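Local structure of probable dehydrogenase (Bordetella bronchiseptica, 3MOI) at residues V129-V137 against L312-V321; S238-G249 against R295-M303. The protein probably catalyses NAD(P)-dependent oxidation or reduction of an unidentified substrate, as a member of the GFO/IDH/MocA dehydrogenase family. One frame throughout, in Å; residues are numbered along the deposited sequence.

Contact 1: V129-V137 against L312-V321; sequences VVRTLRAIV and LRASPEGVLV
Val319 stands at the middle of this contact, its two methyls parting toward different residues of helix 129-137. CG2 meets Thr132 CG2 at 3.7 Å, the two side chains passing side by side and pointing opposite ways. CG1, set anti to the backbone N (chi1 173°), points instead to Leu133 and Ile136. Ile136 comes at Val319 tip to tip, its CD1 stopping 3.8 Å from Val319 CB, while the CG2 branch turns off to Leu312. Leu133 reaches both strands mainly through CD2, 3.6 Å from Leu312 CB and 3.8 Å from Val319 CG1. Leu312 runs alongside Leu133 in the opposite sense and lays its CD2 against Ile136 CG2 (3.9 Å) and Val137 CG2. At the other end of the segment Val129 splits its branches. CG2 packs on Ala314 CB, whereas CG1 rests against the carbonyl oxygens of Ser315 and Gly318, where the hairpin turns. That turn is tied by Ser315 OG, which accepts from Glu317 N at 3.0 Å in an ST turn and also bonds Glu329. The side-chain groups that meet are apolar, with backbone carbonyl oxygens taking part only round Val129; the hydroxyl of Thr132 is engaged by Pro128 and Ile333. The helix axis runs nearly antiparallel to strand 312-314 but at 46° to strand 318-321. Met303 of the next strand and Ile189 of helix 179-190 extend the apolar layer beyond Leu133. This is helix-on-sheet packing, as expected of the alpha+beta C-terminal domain of GFO/IDH/MocA proteins.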
loop_
_atom_site.group_PDB
_atom_site.type_symbol
_atom_site.label_atom_id
_atom_site.label_comp_id
_atom_site.label_asym_id
_atom_site.label_seq_id
_atom_site.Cartn_x
_atom_site.Cartn_y
_atom_site.Cartn_z
ATOM N N VAL A 129 -1.060 -19.625 2.490
ATOM C CA VAL A 129 -1.172 -18.433 3.332
ATOM C C VAL A 129 -2.484 -17.684 3.074
ATOM O O VAL A 129 -3.128 -17.216 4.021
ATOM C CB VAL A 129 0.047 -17.504 3.247
ATOM C CG1 VAL A 129 1.341 -18.269 3.691
ATOM C CG2 VAL A 129 0.185 -16.901 1.865
ATOM N N VAL A 130 -2.928 -17.652 1.813
ATOM C CA VAL A 130 -4.191 -17.016 1.456
ATOM C C VAL A 130 -5.367 -17.814 1.950
ATOM O O VAL A 130 -6.345 -17.283 2.443
ATOM C CB VAL A 130 -4.294 -16.837 -0.040
ATOM C CG1 VAL A 130 -5.668 -16.352 -0.412
ATOM C CG2 VAL A 130 -3.148 -15.872 -0.547
ATOM N N ARG A 131 -5.290 -19.108 1.845
ATOM C CA ARG A 131 -6.339 -19.945 2.431
ATOM C C ARG A 131 -6.373 -19.767 3.924
ATOM O O ARG A 131 -7.449 -19.709 4.544
ATOM C CB ARG A 131 -6.067 -21.397 2.110
ATOM C CG ARG A 131 -7.098 -22.419 2.628
ATOM C CD ARG A 131 -6.835 -23.748 1.865
ATOM N NE ARG A 131 -6.924 -24.917 2.736
ATOM C CZ ARG A 131 -7.724 -25.968 2.525
ATOM N NH1 ARG A 131 -8.548 -26.023 1.461
ATOM N NH2 ARG A 131 -7.711 -26.978 3.392
ATOM N N THR A 132 -5.198 -19.630 4.513
ATOM C CA THR A 132 -5.134 -19.413 5.963
ATOM C C THR A 132 -5.748 -18.106 6.343
ATOM O O THR A 132 -6.456 -18.082 7.336
ATOM C CB THR A 132 -3.718 -19.496 6.537
ATOM O OG1 THR A 132 -3.096 -20.680 6.040
ATOM C CG2 THR A 132 -3.767 -19.528 8.072
ATOM N N LEU A 133 -5.493 -17.049 5.576
ATOM C CA LEU A 133 -6.091 -15.743 5.853
ATOM C C LEU A 133 -7.599 -15.880 5.775
ATOM O O LEU A 133 -8.288 -15.362 6.638
ATOM C CB LEU A 133 -5.583 -14.602 4.920
ATOM C CG LEU A 133 -4.117 -14.083 5.060
ATOM C CD1 LEU A 133 -3.569 -13.421 3.764
ATOM C CD2 LEU A 133 -3.860 -13.116 6.226
ATOM N N ARG A 134 -8.116 -16.607 4.771
ATOM C CA ARG A 134 -9.572 -16.832 4.674
ATOM C C ARG A 134 -10.068 -17.530 5.945
ATOM O O ARG A 134 -10.982 -17.044 6.635
ATOM C CB ARG A 134 -9.989 -17.626 3.408
ATOM C CG ARG A 134 -11.483 -17.963 3.346
ATOM C CD ARG A 134 -11.863 -19.016 2.175
ATOM N NE ARG A 134 -12.513 -18.261 1.091
ATOM C CZ ARG A 134 -13.757 -18.366 0.615
ATOM N NH1 ARG A 134 -14.617 -19.339 0.970
ATOM N NH2 ARG A 134 -14.106 -17.463 -0.319
ATOM N N ALA A 135 -9.461 -18.652 6.282
ATOM C CA ALA A 135 -9.958 -19.388 7.482
ATOM C C ALA A 135 -10.072 -18.435 8.702
ATOM O O ALA A 135 -11.098 -18.387 9.392
ATOM C CB ALA A 135 -9.097 -20.577 7.756
ATOM N N ILE A 136 -9.063 -17.597 8.897
ATOM C CA ILE A 136 -9.053 -16.695 10.057
ATOM C C ILE A 136 -10.222 -15.715 10.032
ATOM O O ILE A 136 -10.891 -15.510 11.026
ATOM C CB ILE A 136 -7.701 -15.956 10.156
ATOM C CG1 ILE A 136 -6.620 -16.961 10.589
ATOM C CG2 ILE A 136 -7.787 -14.810 11.091
ATOM C CD1 ILE A 136 -5.221 -16.557 10.270
ATOM N N VAL A 137 -10.488 -15.142 8.883
ATOM C CA VAL A 137 -11.632 -14.271 8.694
ATOM C C VAL A 137 -12.963 -14.978 8.957
ATOM O O VAL A 137 -13.709 -14.489 9.790
ATOM C CB VAL A 137 -11.589 -13.602 7.268
ATOM C CG1 VAL A 137 -12.856 -12.822 6.981
ATOM C CG2 VAL A 137 -10.332 -12.675 7.142
ATOM N N LEU A 312 -3.887 -8.735 9.841
ATOM C CA LEU A 312 -3.411 -10.025 9.433
ATOM C C LEU A 312 -2.362 -9.830 8.349
ATOM O O LEU A 312 -2.519 -8.962 7.500
ATOM C CB LEU A 312 -4.568 -10.800 8.848
ATOM C CG LEU A 312 -5.594 -11.567 9.656
ATOM C CD1 LEU A 312 -5.698 -11.124 11.075
ATOM C CD2 LEU A 312 -6.979 -11.642 8.964
ATOM N N ARG A 313 -1.334 -10.678 8.340
ATOM C CA ARG A 313 -0.268 -10.608 7.344
ATOM C C ARG A 313 0.347 -11.983 7.083
ATOM O O ARG A 313 0.528 -12.767 8.005
ATOM C CB ARG A 313 0.810 -9.707 7.893
ATOM C CG ARG A 313 2.064 -9.574 7.055
ATOM C CD ARG A 313 3.130 -8.862 7.874
ATOM N NE ARG A 313 4.358 -8.712 7.102
ATOM C CZ ARG A 313 5.543 -8.509 7.622
ATOM N NH1 ARG A 313 5.724 -8.452 8.947
ATOM N NH2 ARG A 313 6.557 -8.366 6.797
ATOM N N ALA A 314 0.657 -12.282 5.824
ATOM C CA ALA A 314 1.182 -13.598 5.486
ATOM C C ALA A 314 2.600 -13.651 5.982
ATOM O O ALA A 314 3.282 -12.644 5.939
ATOM C CB ALA A 314 1.143 -13.858 4.004
ATOM N N SER A 315 3.020 -14.814 6.480
ATOM C CA SER A 315 4.385 -15.026 6.921
ATOM C C SER A 315 4.989 -16.193 6.163
ATOM O O SER A 315 4.290 -16.913 5.414
ATOM C CB SER A 315 4.379 -15.338 8.414
ATOM O OG SER A 315 4.130 -16.719 8.657
ATOM N N PRO A 316 6.273 -16.434 6.386
ATOM C CA PRO A 316 6.895 -17.628 5.813
ATOM C C PRO A 316 6.333 -18.962 6.314
ATOM O O PRO A 316 6.519 -19.964 5.667
ATOM C CB PRO A 316 8.370 -17.511 6.252
ATOM C CG PRO A 316 8.524 -16.154 6.807
ATOM C CD PRO A 316 7.167 -15.792 7.344
ATOM N N GLU A 317 5.665 -18.962 7.458
ATOM C CA GLU A 317 5.127 -20.179 8.047
ATOM C C GLU A 317 3.579 -20.188 8.119
ATOM O O GLU A 317 2.981 -21.211 8.433
ATOM C CB GLU A 317 5.736 -20.384 9.451
ATOM C CG GLU A 317 6.753 -21.552 9.578
ATOM C CD GLU A 317 8.255 -21.140 9.653
ATOM O OE1 GLU A 317 8.634 -20.154 10.372
ATOM O OE2 GLU A 317 9.058 -21.857 8.982
ATOM N N GLY A 318 2.912 -19.072 7.845
ATOM C CA GLY A 318 1.480 -19.030 8.075
ATOM C C GLY A 318 1.013 -17.611 8.101
ATOM O O GLY A 318 1.349 -16.823 7.202
ATOM N N VAL A 319 0.246 -17.256 9.121
ATOM C CA VAL A 319 -0.216 -15.887 9.230
ATOM C C VAL A 319 0.167 -15.232 10.546
ATOM O O VAL A 319 -0.045 -15.780 11.642
ATOM C CB VAL A 319 -1.726 -15.782 9.068
ATOM C CG1 VAL A 319 -2.150 -14.369 9.357
ATOM C CG2 VAL A 319 -2.171 -16.255 7.621
ATOM N N LEU A 320 0.686 -14.016 10.430
ATOM C CA LEU A 320 1.033 -13.218 11.581
ATOM C C LEU A 320 -0.240 -12.455 11.960
ATOM O O LEU A 320 -0.759 -11.725 11.132
ATOM C CB LEU A 320 2.225 -12.292 11.243
ATOM C CG LEU A 320 3.611 -12.977 11.368
ATOM C CD1 LEU A 320 4.713 -12.210 10.617
ATOM C CD2 LEU A 320 4.043 -13.208 12.897
ATOM N N VAL A 321 -0.772 -12.694 13.169
ATOM C CA VAL A 321 -1.965 -12.000 13.672
ATOM C C VAL A 321 -1.560 -10.941 14.677
ATOM O O VAL A 321 -1.212 -11.271 15.813
ATOM C CB VAL A 321 -2.945 -12.942 14.388
ATOM C CG1 VAL A 321 -4.150 -12.181 14.924
ATOM C CG2 VAL A 321 -3.371 -14.011 13.470
#

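Contact 2: S238-G249 against R295-M303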
loop_
_atom_site.group_PDB
_atom_site.type_symbol
_atom_site.label_atom_id
_atom_site.label_comp_id
_atom_site.label_asym_id
_atom_site.label_seq_id
_atom_site.Cartn_x
_atom_site.Cartn_y
_atom_site.Cartn_z
ATOM N N SER A 238 9.818 -5.977 -3.327
ATOM C CA SER A 238 9.027 -5.998 -2.107
ATOM C C SER A 238 9.224 -7.259 -1.291
ATOM O O SER A 238 8.701 -7.374 -0.196
ATOM C CB SER A 238 7.512 -5.759 -2.395
ATOM O OG SER A 238 7.055 -6.393 -3.583
ATOM N N ASP A 239 9.993 -8.212 -1.782
ATOM C CA ASP A 239 10.326 -9.332 -0.922
ATOM C C ASP A 239 11.139 -8.837 0.305
ATOM O O ASP A 239 11.136 -9.470 1.370
ATOM C CB ASP A 239 11.032 -10.417 -1.715
ATOM C CG ASP A 239 10.156 -11.013 -2.871
ATOM O OD1 ASP A 239 8.903 -10.992 -2.773
ATOM O OD2 ASP A 239 10.759 -11.521 -3.851
ATOM N N GLU A 240 11.772 -7.662 0.194
ATOM C CA GLU A 240 12.338 -7.006 1.371
ATOM C C GLU A 240 11.319 -6.825 2.492
ATOM O O GLU A 240 11.676 -6.799 3.648
ATOM C CB GLU A 240 12.932 -5.655 1.015
ATOM C CG GLU A 240 13.678 -5.015 2.192
ATOM C CD GLU A 240 14.540 -3.835 1.780
ATOM O OE1 GLU A 240 14.761 -3.650 0.567
ATOM O OE2 GLU A 240 14.984 -3.065 2.664
ATOM N N MET A 241 10.041 -6.655 2.165
ATOM C CA MET A 241 9.044 -6.423 3.206
ATOM C C MET A 241 8.339 -7.714 3.514
ATOM O O MET A 241 7.441 -7.755 4.344
ATOM C CB MET A 241 8.101 -5.286 2.812
ATOM C CG MET A 241 8.754 -3.848 2.901
ATOM S SD MET A 241 7.675 -2.624 2.143
ATOM C CE MET A 241 8.879 -1.345 2.332
ATOM N N HIS A 242 8.789 -8.796 2.882
ATOM C CA HIS A 242 8.308 -10.131 3.199
ATOM C C HIS A 242 9.499 -11.091 3.447
ATOM O O HIS A 242 9.735 -12.041 2.692
ATOM C CB HIS A 242 7.422 -10.623 2.071
ATOM C CG HIS A 242 6.613 -11.821 2.434
ATOM N ND1 HIS A 242 5.499 -11.745 3.244
ATOM C CD2 HIS A 242 6.781 -13.131 2.142
ATOM C CE1 HIS A 242 5.012 -12.958 3.432
ATOM N NE2 HIS A 242 5.763 -13.814 2.762
ATOM N N PHE A 243 10.267 -10.803 4.496
ATOM C CA PHE A 243 11.323 -11.701 5.053
ATOM C C PHE A 243 12.347 -12.200 4.042
ATOM O O PHE A 243 13.029 -13.213 4.282
ATOM C CB PHE A 243 10.652 -12.875 5.751
ATOM C CG PHE A 243 9.446 -12.480 6.553
ATOM C CD1 PHE A 243 9.595 -11.960 7.834
ATOM C CD2 PHE A 243 8.153 -12.583 5.997
ATOM C CE1 PHE A 243 8.492 -11.580 8.583
ATOM C CE2 PHE A 243 7.018 -12.189 6.727
ATOM C CZ PHE A 243 7.202 -11.690 8.045
ATOM N N TRP A 244 12.478 -11.472 2.924
ATOM C CA TRP A 244 13.350 -11.877 1.810
ATOM C C TRP A 244 13.089 -13.338 1.396
ATOM O O TRP A 244 14.034 -14.084 1.144
ATOM C CB TRP A 244 14.847 -11.634 2.142
ATOM C CG TRP A 244 15.282 -10.227 2.021
ATOM C CD1 TRP A 244 15.674 -9.373 3.045
ATOM C CD2 TRP A 244 15.392 -9.467 0.816
ATOM N NE1 TRP A 244 15.997 -8.140 2.529
ATOM C CE2 TRP A 244 15.849 -8.179 1.166
ATOM C CE3 TRP A 244 15.146 -9.746 -0.529
ATOM C CZ2 TRP A 244 16.033 -7.175 0.217
ATOM C CZ3 TRP A 244 15.351 -8.753 -1.472
ATOM C CH2 TRP A 244 15.780 -7.477 -1.092
ATOM N N LEU A 245 11.803 -13.736 1.360
ATOM C CA LEU A 245 11.324 -14.904 0.599
ATOM C C LEU A 245 10.905 -14.573 -0.831
ATOM O O LEU A 245 10.179 -13.633 -1.056
ATOM C CB LEU A 245 10.033 -15.446 1.192
ATOM C CG LEU A 245 9.907 -16.155 2.523
ATOM C CD1 LEU A 245 8.736 -17.087 2.328
ATOM C CD2 LEU A 245 11.184 -16.913 2.925
ATOM N N ALA A 246 11.254 -15.409 -1.806
ATOM C CA ALA A 246 10.621 -15.276 -3.126
ATOM C C ALA A 246 9.199 -15.775 -3.107
ATOM O O ALA A 246 8.770 -16.494 -2.211
ATOM C CB ALA A 246 11.408 -15.965 -4.223
ATOM N N GLU A 247 8.497 -15.325 -4.137
ATOM C CA GLU A 247 7.161 -15.687 -4.455
ATOM C C GLU A 247 6.905 -17.175 -4.231
ATOM O O GLU A 247 5.901 -17.523 -3.599
ATOM C CB GLU A 247 6.902 -15.307 -5.913
ATOM C CG GLU A 247 5.501 -15.638 -6.404
ATOM C CD GLU A 247 5.171 -15.051 -7.789
ATOM O OE1 GLU A 247 4.281 -15.626 -8.463
ATOM O OE2 GLU A 247 5.736 -14.002 -8.184
ATOM N N GLY A 248 7.808 -18.028 -4.739
ATOM C CA GLY A 248 7.667 -19.490 -4.641
ATOM C C GLY A 248 8.124 -20.147 -3.326
ATOM O O GLY A 248 8.146 -21.367 -3.205
ATOM N N GLY A 249 8.528 -19.353 -2.347
ATOM C CA GLY A 249 8.853 -19.883 -1.028
ATOM C C GLY A 249 10.320 -20.069 -0.729
ATOM O O GLY A 249 10.667 -20.163 0.431
ATOM N N ARG A 295 11.671 -25.659 1.322
ATOM C CA ARG A 295 11.120 -24.325 1.101
ATOM C C ARG A 295 10.027 -23.905 2.103
ATOM O O ARG A 295 9.419 -24.729 2.795
ATOM C CB ARG A 295 10.609 -24.211 -0.346
ATOM C CG ARG A 295 9.230 -24.810 -0.627
ATOM C CD ARG A 295 9.031 -25.149 -2.130
ATOM N NE ARG A 295 8.115 -24.227 -2.779
ATOM C CZ ARG A 295 6.903 -24.528 -3.268
ATOM N NH1 ARG A 295 6.406 -25.777 -3.251
ATOM N NH2 ARG A 295 6.174 -23.553 -3.823
ATOM N N LYS A 296 9.798 -22.597 2.164
ATOM C CA LYS A 296 8.809 -22.023 3.067
ATOM C C LYS A 296 7.493 -21.693 2.283
ATOM O O LYS A 296 7.325 -22.121 1.139
ATOM C CB LYS A 296 9.409 -20.780 3.778
ATOM C CG LYS A 296 10.397 -21.032 4.959
ATOM C CD LYS A 296 11.706 -21.635 4.485
ATOM C CE LYS A 296 12.759 -21.664 5.597
ATOM N NZ LYS A 296 13.545 -20.373 5.642
ATOM N N GLN A 297 6.558 -20.950 2.894
ATOM C CA GLN A 297 5.268 -20.658 2.255
ATOM C C GLN A 297 5.377 -19.671 1.094
ATOM O O GLN A 297 6.036 -18.673 1.191
ATOM C CB GLN A 297 4.261 -20.107 3.236
ATOM C CG GLN A 297 3.700 -21.081 4.185
ATOM C CD GLN A 297 3.056 -22.271 3.519
ATOM O OE1 GLN A 297 2.490 -22.168 2.421
ATOM N NE2 GLN A 297 3.149 -23.434 4.188
ATOM N N PRO A 298 4.701 -19.954 -0.012
ATOM C CA PRO A 298 4.653 -19.026 -1.131
ATOM C C PRO A 298 3.767 -17.849 -0.814
ATOM O O PRO A 298 2.951 -17.930 0.110
ATOM C CB PRO A 298 4.019 -19.867 -2.244
ATOM C CG PRO A 298 4.287 -21.236 -1.837
ATOM C CD PRO A 298 4.099 -21.233 -0.369
ATOM N N HIS A 299 3.902 -16.780 -1.584
ATOM C CA HIS A 299 3.231 -15.483 -1.249
ATOM C C HIS A 299 3.197 -14.589 -2.491
ATOM O O HIS A 299 3.909 -14.851 -3.450
ATOM C CB HIS A 299 3.978 -14.762 -0.115
ATOM C CG HIS A 299 5.208 -14.040 -0.568
ATOM N ND1 HIS A 299 5.248 -12.671 -0.735
ATOM C CD2 HIS A 299 6.449 -14.489 -0.880
ATOM C CE1 HIS A 299 6.459 -12.314 -1.138
ATOM N NE2 HIS A 299 7.213 -13.394 -1.219
ATOM N N PHE A 300 2.405 -13.540 -2.495
ATOM C CA PHE A 300 2.461 -12.623 -3.642
ATOM C C PHE A 300 2.513 -11.182 -3.161
ATOM O O PHE A 300 1.493 -10.568 -2.821
ATOM C CB PHE A 300 1.253 -12.856 -4.556
ATOM C CG PHE A 300 1.404 -12.257 -5.908
ATOM C CD1 PHE A 300 2.259 -12.814 -6.813
ATOM C CD2 PHE A 300 0.644 -11.162 -6.285
ATOM C CE1 PHE A 300 2.412 -12.296 -8.083
ATOM C CE2 PHE A 300 0.790 -10.606 -7.549
ATOM C CZ PHE A 300 1.697 -11.184 -8.464
ATOM N N GLY A 301 3.705 -10.635 -3.113
ATOM C CA GLY A 301 3.908 -9.332 -2.459
ATOM C C GLY A 301 3.440 -9.480 -1.025
ATOM O O GLY A 301 3.399 -10.604 -0.470
ATOM N N VAL A 302 3.033 -8.368 -0.441
ATOM C CA VAL A 302 2.490 -8.405 0.877
ATOM C C VAL A 302 1.029 -8.090 0.882
ATOM O O VAL A 302 0.535 -7.402 0.033
ATOM C CB VAL A 302 3.239 -7.497 1.884
ATOM C CG1 VAL A 302 4.701 -7.146 1.408
ATOM C CG2 VAL A 302 2.398 -6.361 2.306
ATOM N N MET A 303 0.331 -8.615 1.869
ATOM C CA MET A 303 -1.093 -8.543 1.920
ATOM C C MET A 303 -1.473 -8.309 3.369
ATOM O O MET A 303 -1.322 -9.214 4.176
ATOM C CB MET A 303 -1.670 -9.859 1.379
ATOM C CG MET A 303 -1.516 -10.019 -0.194
ATOM S SD MET A 303 -2.346 -11.447 -1.020
ATOM C CE MET A 303 -3.373 -11.897 0.279
#
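Two irregular segments are clasped here by backbone-directed hydrogen bonds round a buried histidine stack, where the loop after strand 225-231 lies along the chain entering strand 302-307. His242 and His299 approach from facing sides and stack face to face, centroids 3.8 Å apart and planes at 23°, with Phe243 over the far face of His242. His299 CG sits between its backbone N and carbonyl carbon (chi1 79°), which brings the ring over toward His242. Both nitrogens fix its rotation: NE2 gives a hydrogen bond to Leu245 O (3.0 Å), above the carbonyl plane, and ND1 gives one to Gly301 O (2.8 Å) in the ring plane. Its backbone N binds Glu247 O at 2.9 Å. Asp239 OD1 lies at the ring's edge, 3.2 Å from His299 CE1, and its other oxygen pairs with Lys252. Glu247 sets its carboxylate at the edge of the Phe300 ring, planes 88° apart, and forms a salt bridge with Arg124. Further along, Arg295 grips Gly248 O side-on with NE (2.9 Å) and NH2, and Lys296 N bonds Gly249 O. With both ring nitrogens donating, His299 is probably protonated; Asp239, though shared with Lys252, could partly offset the charge.

In the fold
Both contacts are largely buried and reach the same mixed sheet: contact 1 through strands 310-314 and 318-323, contact 2 through the start of the neighbouring strand 302-307. Their chemistry differs with their place. Contact 1 is apolar packing of a helix on a hairpin; contact 2 joins loops by hydrogen bonds to backbone carbonyls and a histidine stack, with its acids paired to residues outside, and its Arg295 and Lys296 end is exposed. They meet, Arg313 NH2 lying 2.7 Å from Met241 O and Pro316 O 2.9 Å from Gln297 N, both probable hydrogen bonds. Arg313 also forms a salt bridge with Glu240 of the second subunit, so the seam between the contacts borders the dimer interface.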